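4-hydroxybenzoyl-CoA thioesterase (Bacillus halodurans, PDB 5WH9) probably hydrolyses acyl-coenzyme A thioesters, gentisyl-coenzyme A being the substrate assigned to this hotdog-fold enzyme. Local coordinates at residues P56-T61 against K107-N112; L83-F88 against V120-S125. All coordinates share one frame; numbering follows the deposited sequence.

Contact 1. Residues P56-T61 against K107-N112; sequences PIVEAT and KRVWAN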
ATOM      1  N   PRO B  56      15.039  13.324   1.829  1.00 27.02           N
ATOM      2  CA  PRO B  56      14.348  12.853   0.623  1.00 26.81           C
ATOM      3  C   PRO B  56      15.242  11.992  -0.257  1.00 21.22           C
ATOM      4  O   PRO B  56      16.443  12.224  -0.340  1.00 18.10           O
ATOM      5  CB  PRO B  56      14.011  14.152  -0.105  1.00 21.11           C
ATOM      6  CG  PRO B  56      13.963  15.170   0.976  1.00 22.84           C
ATOM      7  CD  PRO B  56      15.065  14.791   1.901  1.00 23.18           C
ATOM      8  N   ILE B  57      14.639  11.027  -0.932  1.00 24.96           N
ATOM      9  CA  ILE B  57      15.370  10.150  -1.819  1.00 24.86           C
ATOM     10  C   ILE B  57      15.662  10.900  -3.119  1.00 24.88           C
ATOM     11  O   ILE B  57      14.814  11.652  -3.610  1.00 26.85           O
ATOM     12  CB  ILE B  57      14.523   8.910  -2.122  1.00 27.17           C
ATOM     13  CG1 ILE B  57      15.361   7.816  -2.764  1.00 21.72           C
ATOM     14  CG2 ILE B  57      13.321   9.276  -3.010  1.00 28.84           C
ATOM     15  CD1 ILE B  57      16.147   7.044  -1.761  1.00 23.48           C
ATOM     16  N   VAL B  58      16.855  10.720  -3.678  1.00 18.17           N
ATOM     17  CA  VAL B  58      17.106  11.221  -5.036  1.00 21.21           C
ATOM     18  C   VAL B  58      17.215  10.075  -6.037  1.00 21.48           C
ATOM     19  O   VAL B  58      16.966  10.254  -7.236  1.00 19.35           O
ATOM     20  CB  VAL B  58      18.357  12.100  -5.130  1.00 20.12           C
ATOM     21  CG1 VAL B  58      18.083  13.467  -4.565  1.00 30.88           C
ATOM     22  CG2 VAL B  58      19.469  11.484  -4.381  1.00 19.57           C
ATOM     23  N   GLU B  59      17.577   8.899  -5.532  1.00 19.58           N
ATOM     24  CA  GLU B  59      17.754   7.727  -6.369  1.00 24.09           C
ATOM     25  C   GLU B  59      17.686   6.446  -5.529  1.00 21.83           C
ATOM     26  O   GLU B  59      18.143   6.426  -4.400  1.00 23.14           O
ATOM     27  CB  GLU B  59      19.095   7.827  -7.102  1.00 27.80           C
ATOM     28  CG  GLU B  59      19.376   6.705  -8.086  1.00 30.64           C
ATOM     29  CD  GLU B  59      20.530   7.038  -9.020  1.00 50.79           C
ATOM     30  OE1 GLU B  59      21.353   7.922  -8.669  1.00 52.21           O
ATOM     31  OE2 GLU B  59      20.600   6.431 -10.116  1.00 54.12           O
ATOM     32  N   ALA B  60      17.108   5.382  -6.077  1.00 14.65           N
ATOM     33  CA  ALA B  60      17.045   4.120  -5.347  1.00 14.41           C
ATOM     34  C   ALA B  60      17.077   2.905  -6.265  1.00 14.51           C
ATOM     35  O   ALA B  60      16.444   2.893  -7.319  1.00 18.29           O
ATOM     36  CB  ALA B  60      15.823   4.082  -4.429  1.00  9.32           C
ATOM     37  N   THR B  61      17.812   1.880  -5.846  1.00 23.51           N
ATOM     38  CA  THR B  61      18.067   0.709  -6.668  1.00 20.12           C
ATOM     39  C   THR B  61      17.953  -0.553  -5.831  1.00 20.20           C
ATOM     40  O   THR B  61      18.399  -0.595  -4.695  1.00 29.04           O
ATOM     41  CB  THR B  61      19.480   0.747  -7.250  1.00 25.03           C
ATOM     42  OG1 THR B  61      19.781   2.070  -7.706  1.00 30.80           O
ATOM     43  CG2 THR B  61      19.605  -0.224  -8.415  1.00 25.94           C
ATOM     44  N   LYS B 107      20.166   6.804  -2.588  1.00 17.22           N
ATOM     45  CA  LYS B 107      20.839   8.090  -2.495  1.00 19.38           C
ATOM     46  C   LYS B 107      19.869   9.090  -1.889  1.00 18.00           C
ATOM     47  O   LYS B 107      18.754   9.261  -2.386  1.00 18.18           O
ATOM     48  CB  LYS B 107      21.275   8.586  -3.865  1.00 19.77           C
ATOM     49  CG  LYS B 107      22.096   9.874  -3.801  1.00 27.48           C
ATOM     50  CD  LYS B 107      22.978  10.060  -5.042  1.00 23.61           C
ATOM     51  CE  LYS B 107      23.707  11.397  -4.971  1.00 29.54           C
ATOM     52  NZ  LYS B 107      24.724  11.585  -6.059  1.00 37.07           N
ATOM     53  N   ARG B 108      20.276   9.742  -0.808  1.00 18.14           N
ATOM     54  CA  ARG B 108      19.408  10.718  -0.160  1.00 19.13           C
ATOM     55  C   ARG B 108      20.114  12.050   0.087  1.00 20.84           C
ATOM     56  O   ARG B 108      21.340  12.119   0.210  1.00 20.78           O
ATOM     57  CB  ARG B 108      18.848  10.168   1.156  1.00 18.34           C
ATOM     58  CG  ARG B 108      18.024   8.891   1.040  1.00 18.87           C
ATOM     59  CD  ARG B 108      17.532   8.466   2.420  1.00 20.33           C
ATOM     60  NE  ARG B 108      16.656   7.297   2.414  1.00 22.10           N
ATOM     61  CZ  ARG B 108      15.325   7.357   2.449  1.00 25.38           C
ATOM     62  NH1 ARG B 108      14.713   8.533   2.478  1.00 21.32           N
ATOM     63  NH2 ARG B 108      14.606   6.239   2.453  1.00 20.98           N
ATOM     64  N   VAL B 109      19.325  13.110   0.167  1.00 20.24           N
ATOM     65  CA  VAL B 109      19.858  14.427   0.460  1.00 25.19           C
ATOM     66  C   VAL B 109      19.221  14.904   1.747  1.00 30.32           C
ATOM     67  O   VAL B 109      18.421  14.183   2.333  1.00 32.47           O
ATOM     68  CB  VAL B 109      19.574  15.425  -0.683  1.00 23.42           C
ATOM     69  CG1 VAL B 109      20.304  14.987  -1.944  1.00 20.40           C
ATOM     70  CG2 VAL B 109      18.084  15.553  -0.935  1.00 21.56           C
ATOM     71  N   TRP B 110      19.578  16.102   2.196  1.00 35.44           N
ATOM     72  CA  TRP B 110      18.958  16.673   3.380  1.00 30.74           C
ATOM     73  C   TRP B 110      18.167  17.897   2.967  1.00 32.45           C
ATOM     74  O   TRP B 110      18.673  18.730   2.213  1.00 35.32           O
ATOM     75  CB  TRP B 110      20.021  17.054   4.403  1.00 33.05           C
ATOM     76  CG  TRP B 110      19.517  17.031   5.814  1.00 34.45           C
ATOM     77  CD1 TRP B 110      18.977  18.073   6.510  1.00 35.83           C
ATOM     78  CD2 TRP B 110      19.499  15.903   6.700  1.00 37.06           C
ATOM     79  NE1 TRP B 110      18.633  17.669   7.774  1.00 36.24           N
ATOM     80  CE2 TRP B 110      18.940  16.340   7.916  1.00 35.90           C
ATOM     81  CE3 TRP B 110      19.909  14.565   6.584  1.00 36.00           C
ATOM     82  CZ2 TRP B 110      18.777  15.490   9.013  1.00 34.04           C
ATOM     83  CZ3 TRP B 110      19.745  13.718   7.671  1.00 34.58           C
ATOM     84  CH2 TRP B 110      19.185  14.184   8.870  1.00 39.23           C
ATOM     85  N   ALA B 111      16.929  18.005   3.444  1.00 26.86           N
ATOM     86  CA  ALA B 111      16.069  19.128   3.077  1.00 32.08           C
ATOM     87  C   ALA B 111      15.291  19.696   4.263  1.00 39.11           C
ATOM     88  O   ALA B 111      15.192  19.058   5.324  1.00 31.31           O
ATOM     89  CB  ALA B 111      15.110  18.731   1.956  1.00 31.41           C
ATOM     90  N   ASN B 112      14.730  20.889   4.063  1.00 42.09           N
ATOM     91  CA  ASN B 112      13.963  21.567   5.102  1.00 43.66           C
ATOM     92  C   ASN B 112      12.622  22.109   4.606  1.00 41.12           C
ATOM     93  O   ASN B 112      12.258  21.922   3.442  1.00 43.98           O
ATOM     94  CB  ASN B 112      14.792  22.688   5.731  1.00 46.86           C
ATOM     95  CG  ASN B 112      14.197  23.189   7.030  1.00 51.20           C
ATOM     96  OD1 ASN B 112      13.537  24.227   7.062  1.00 55.36           O
ATOM     97  ND2 ASN B 112      14.419  22.445   8.113  1.00 53.58           N
TER

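Contact 2. Residues L83-F88 against V120-S125; sequences LKDKSF and VCPIPS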
ATOM      1  N   LEU B  83      29.182   9.543   1.886  1.00 23.73           N
ATOM      2  CA  LEU B  83      28.784  10.742   2.570  1.00 24.85           C
ATOM      3  C   LEU B  83      29.413  11.975   1.965  1.00 22.92           C
ATOM      4  O   LEU B  83      30.571  12.074   1.807  1.00 24.42           O
ATOM      5  CB  LEU B  83      29.033  10.606   4.053  1.00 26.63           C
ATOM      6  CG  LEU B  83      28.910  11.818   4.966  1.00 28.68           C
ATOM      7  CD1 LEU B  83      27.494  12.222   5.267  1.00 14.93           C
ATOM      8  CD2 LEU B  83      29.696  11.603   6.232  1.00 20.96           C
ATOM      9  N   LYS B  84      28.585  12.920   1.606  1.00 35.36           N
ATOM     10  CA  LYS B  84      29.115  14.179   1.115  1.00 36.78           C
ATOM     11  C   LYS B  84      28.508  15.297   1.938  1.00 33.33           C
ATOM     12  O   LYS B  84      27.778  15.033   2.886  1.00 36.08           O
ATOM     13  CB  LYS B  84      28.810  14.346  -0.368  1.00 32.82           C
ATOM     14  CG  LYS B  84      29.269  13.158  -1.207  1.00 36.24           C
ATOM     15  CD  LYS B  84      29.294  13.512  -2.667  1.00 36.35           C
ATOM     16  CE  LYS B  84      29.045  12.295  -3.536  1.00 47.51           C
ATOM     17  NZ  LYS B  84      29.063  12.667  -4.981  1.00 51.35           N
ATOM     18  N   ASP B  85      28.814  16.539   1.596  1.00 40.15           N
ATOM     19  CA  ASP B  85      28.267  17.651   2.349  1.00 44.05           C
ATOM     20  C   ASP B  85      26.739  17.629   2.321  1.00 45.14           C
ATOM     21  O   ASP B  85      26.093  17.815   3.349  1.00 41.93           O
ATOM     22  CB  ASP B  85      28.789  18.987   1.811  1.00 50.34           C
ATOM     23  CG  ASP B  85      28.054  20.188   2.407  1.00 54.22           C
ATOM     24  OD1 ASP B  85      27.859  20.224   3.645  1.00 50.30           O
ATOM     25  OD2 ASP B  85      27.663  21.090   1.630  1.00 55.38           O
ATOM     26  N   LYS B  86      26.156  17.392   1.151  1.00 36.51           N
ATOM     27  CA  LYS B  86      24.712  17.570   1.015  1.00 36.17           C
ATOM     28  C   LYS B  86      23.908  16.301   0.732  1.00 36.14           C
ATOM     29  O   LYS B  86      22.677  16.350   0.703  1.00 37.74           O
ATOM     30  CB  LYS B  86      24.411  18.644  -0.033  1.00 41.00           C
ATOM     31  CG  LYS B  86      24.924  20.020   0.368  1.00 47.47           C
ATOM     32  CD  LYS B  86      24.295  21.130  -0.448  1.00 49.03           C
ATOM     33  CE  LYS B  86      25.239  21.602  -1.535  1.00 57.37           C
ATOM     34  NZ  LYS B  86      24.583  22.619  -2.395  1.00 59.34           N
ATOM     35  N   SER B  87      24.597  15.178   0.537  1.00 24.90           N
ATOM     36  CA  SER B  87      23.937  13.907   0.273  1.00 23.21           C
ATOM     37  C   SER B  87      24.650  12.730   0.959  1.00 28.14           C
ATOM     38  O   SER B  87      25.784  12.853   1.421  1.00 24.33           O
ATOM     39  CB  SER B  87      23.876  13.651  -1.234  1.00 26.70           C
ATOM     40  OG  SER B  87      25.155  13.292  -1.740  1.00 24.98           O
ATOM     41  N   PHE B  88      23.967  11.589   1.022  1.00 22.01           N
ATOM     42  CA  PHE B  88      24.565  10.353   1.497  1.00 18.72           C
ATOM     43  C   PHE B  88      23.851   9.171   0.839  1.00 16.74           C
ATOM     44  O   PHE B  88      22.714   9.303   0.376  1.00 16.32           O
ATOM     45  CB  PHE B  88      24.504  10.257   3.031  1.00 20.64           C
ATOM     46  CG  PHE B  88      23.108  10.174   3.585  1.00 17.09           C
ATOM     47  CD1 PHE B  88      22.329  11.311   3.724  1.00 20.75           C
ATOM     48  CD2 PHE B  88      22.577   8.964   3.980  1.00 19.50           C
ATOM     49  CE1 PHE B  88      21.032  11.234   4.230  1.00 16.75           C
ATOM     50  CE2 PHE B  88      21.284   8.879   4.489  1.00 11.50           C
ATOM     51  CZ  PHE B  88      20.519  10.012   4.613  1.00 12.37           C
ATOM     52  N   VAL B 120      16.656  21.881  -0.259  1.00 35.72           N
ATOM     53  CA  VAL B 120      17.799  21.044   0.106  1.00 34.72           C
ATOM     54  C   VAL B 120      18.829  21.824   0.900  1.00 37.34           C
ATOM     55  O   VAL B 120      18.967  23.037   0.743  1.00 40.83           O
ATOM     56  CB  VAL B 120      18.500  20.480  -1.127  1.00 36.69           C
ATOM     57  CG1 VAL B 120      17.560  19.561  -1.896  1.00 35.37           C
ATOM     58  CG2 VAL B 120      19.005  21.622  -2.009  1.00 35.47           C
ATOM     59  N   CYS B 121      19.570  21.125   1.748  1.00 39.94           N
ATOM     60  CA  CYS B 121      20.586  21.785   2.554  1.00 39.59           C
ATOM     61  C   CYS B 121      21.635  20.793   3.031  1.00 38.46           C
ATOM     62  O   CYS B 121      21.510  19.589   2.812  1.00 35.33           O
ATOM     63  CB  CYS B 121      19.935  22.479   3.739  1.00 40.18           C
ATOM     64  SG  CYS B 121      19.240  21.339   4.900  1.00 41.15           S
ATOM     65  N   PRO B 122      22.686  21.299   3.682  1.00 42.00           N
ATOM     66  CA  PRO B 122      23.747  20.405   4.148  1.00 42.09           C
ATOM     67  C   PRO B 122      23.255  19.499   5.268  1.00 36.49           C
ATOM     68  O   PRO B 122      22.463  19.924   6.111  1.00 40.15           O
ATOM     69  CB  PRO B 122      24.805  21.372   4.700  1.00 42.69           C
ATOM     70  CG  PRO B 122      24.435  22.722   4.172  1.00 40.87           C
ATOM     71  CD  PRO B 122      22.960  22.708   4.004  1.00 38.35           C
ATOM     72  N   ILE B 123      23.714  18.257   5.263  1.00 31.34           N
ATOM     73  CA  ILE B 123      23.506  17.363   6.385  1.00 36.21           C
ATOM     74  C   ILE B 123      24.000  18.077   7.638  1.00 37.02           C
ATOM     75  O   ILE B 123      25.085  18.649   7.632  1.00 45.38           O
ATOM     76  CB  ILE B 123      24.293  16.059   6.186  1.00 37.81           C
ATOM     77  CG1 ILE B 123      23.811  15.340   4.926  1.00 33.05           C
ATOM     78  CG2 ILE B 123      24.191  15.144   7.418  1.00 33.80           C
ATOM     79  CD1 ILE B 123      24.722  14.212   4.495  1.00 31.53           C
ATOM     80  N   PRO B 124      23.215  18.018   8.684  1.00 32.62           N
ATOM     81  CA  PRO B 124      23.567  18.639   9.939  1.00 31.03           C
ATOM     82  C   PRO B 124      24.759  17.993  10.493  1.00 31.90           C
ATOM     83  O   PRO B 124      25.025  16.834  10.354  1.00 24.43           O
ATOM     84  CB  PRO B 124      22.387  18.321  10.835  1.00 29.52           C
ATOM     85  CG  PRO B 124      21.287  18.111   9.919  1.00 33.06           C
ATOM     86  CD  PRO B 124      21.856  17.500   8.704  1.00 32.33           C
ATOM     87  N   SER B 125      25.465  18.842  11.177  1.00 41.96           N
ATOM     88  CA  SER B 125      26.748  18.566  11.688  1.00 38.85           C
ATOM     89  C   SER B 125      26.733  17.403  12.671  1.00 39.74           C
ATOM     90  O   SER B 125      27.581  16.575  12.640  1.00 38.43           O
ATOM     91  CB  SER B 125      27.261  19.867  12.274  1.00 41.31           C
ATOM     92  OG  SER B 125      26.503  20.313  13.354  1.00 53.94           O
TER
HETATM   93  O   HOH W   1      27.313  18.165   6.218  1.00 39.32           O

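Contact 1. Residues P56-T61 against K107-N112
The guanidinium of Arg-108 carries CD1 of Ile-57 over one of its faces, 4.2 Å above the plane and offset toward the rim, while the carbonyl carbon of Pro-56 approaches it obliquely. CD1 of Ile-57 also rests 3.8 Å from CG of Arg-108, so one methyl touches the arginine at CG and also lies over its guanidinium. The chi1 of Ile-57 (-166°) swings CG1 away from its own amide and brings CD1 against Lys-107 O and the Arg-108 chain. The polar end of Arg-108 is held by salt bridges from NE to Glu-106 and NH2 to Asp-31, and by a hydrogen bond from NH1 to the carbonyl of Phe-55. Away from this face, CG1 of Val-58 meets CG1 of Val-109 at 3.8 Å, the two side chains crossing at about a right angle, and CG of Pro-56 touches CB of Ala-111.

The backbones run antiparallel and are interrupted by a classic beta bulge, in which Val-58 and Glu-59 both face Lys-107. Lys-107 O accepts a nearly straight bond from Val-58 N (2.7 Å, 173° at the hydrogen) and a weak one from Glu-59 N at 3.4 Å. Lys-107 N returns a bond of 2.7 Å to Glu-59 O, and beyond the bulge Val-109 N donates to Pro-56 O at 3.1 Å. Glu-59 to Thr-61 pair antiparallel with a strand of the second subunit, continuing the sheet across the interface.

Chemically, one carbonyl oxygen takes a short and a weak amide bond at the bulge, whereas the arginine combines an apolar cover with two carboxylate partners, which probably balance the charge of its largely buried guanidinium and fix its orientation.

Contact 2. Residues L83-F88 against V120-S125
Asp-85 O accepts a direct hydrogen bond from the amide of Ile-123, with N at 3.1 Å. Beside it, water 1 lies 3.1 Å from Asp-85 O and 2.7 Å from Ile-123 O, within hydrogen-bonding distance of both. Next to this link the Asp-85 carboxylate lies side by side with the Pro-122 ring, the two pointing the same way, and OD1 of Asp-85 comes within 3.4 Å of CB of Pro-122. CG of Lys-86 passes CA of Pro-122 at 4.0 Å.

Ile-123 supplies the apolar half. With chi1 at -61° and an extended chi2 of 168°, its CD1 comes to lie tightly against CD1 of Leu-83, at 3.5 Å. The same methyl meets CD1 of Phe-88 at 3.8 Å, approaching the ring obliquely.

The 84-87 turn, closed by a hydrogen bond from Lys-84 N to Ser-87 O at the end of the hairpin between strands 73-80 and 87-96, thus packs against the linker between strand 120-121 and helix 125-131. Pro-124 occupies the N-cap position of that helix, whose Phe-131 meets the Phe-88 ring, while Arg-108 of strand 99-111 touches Phe-88 as well.

The centres of contacts 1 and 2 lie about 10 Å apart, and strand 99-111 joins them. Strand 57-64 pairs with one edge of it, and strands 87-96 and 120-121 follow one another along the other, so residues 107-112 of contact 1 pair directly with both halves of contact 2: Arg-108 N probably bonds to Phe-88 O, and Cys-121 N to Trp-110 O. Trp-110 also packs on Pro-124. Along the chain the segments alternate, 56-61, 83-88, 107-112 and 120-125, so the two contacts cross in sequence. Contact 1 leads toward the subunit interface, contact 2 toward the C-terminal helix 125-131; together they tie both to the same hotdog-fold sheet.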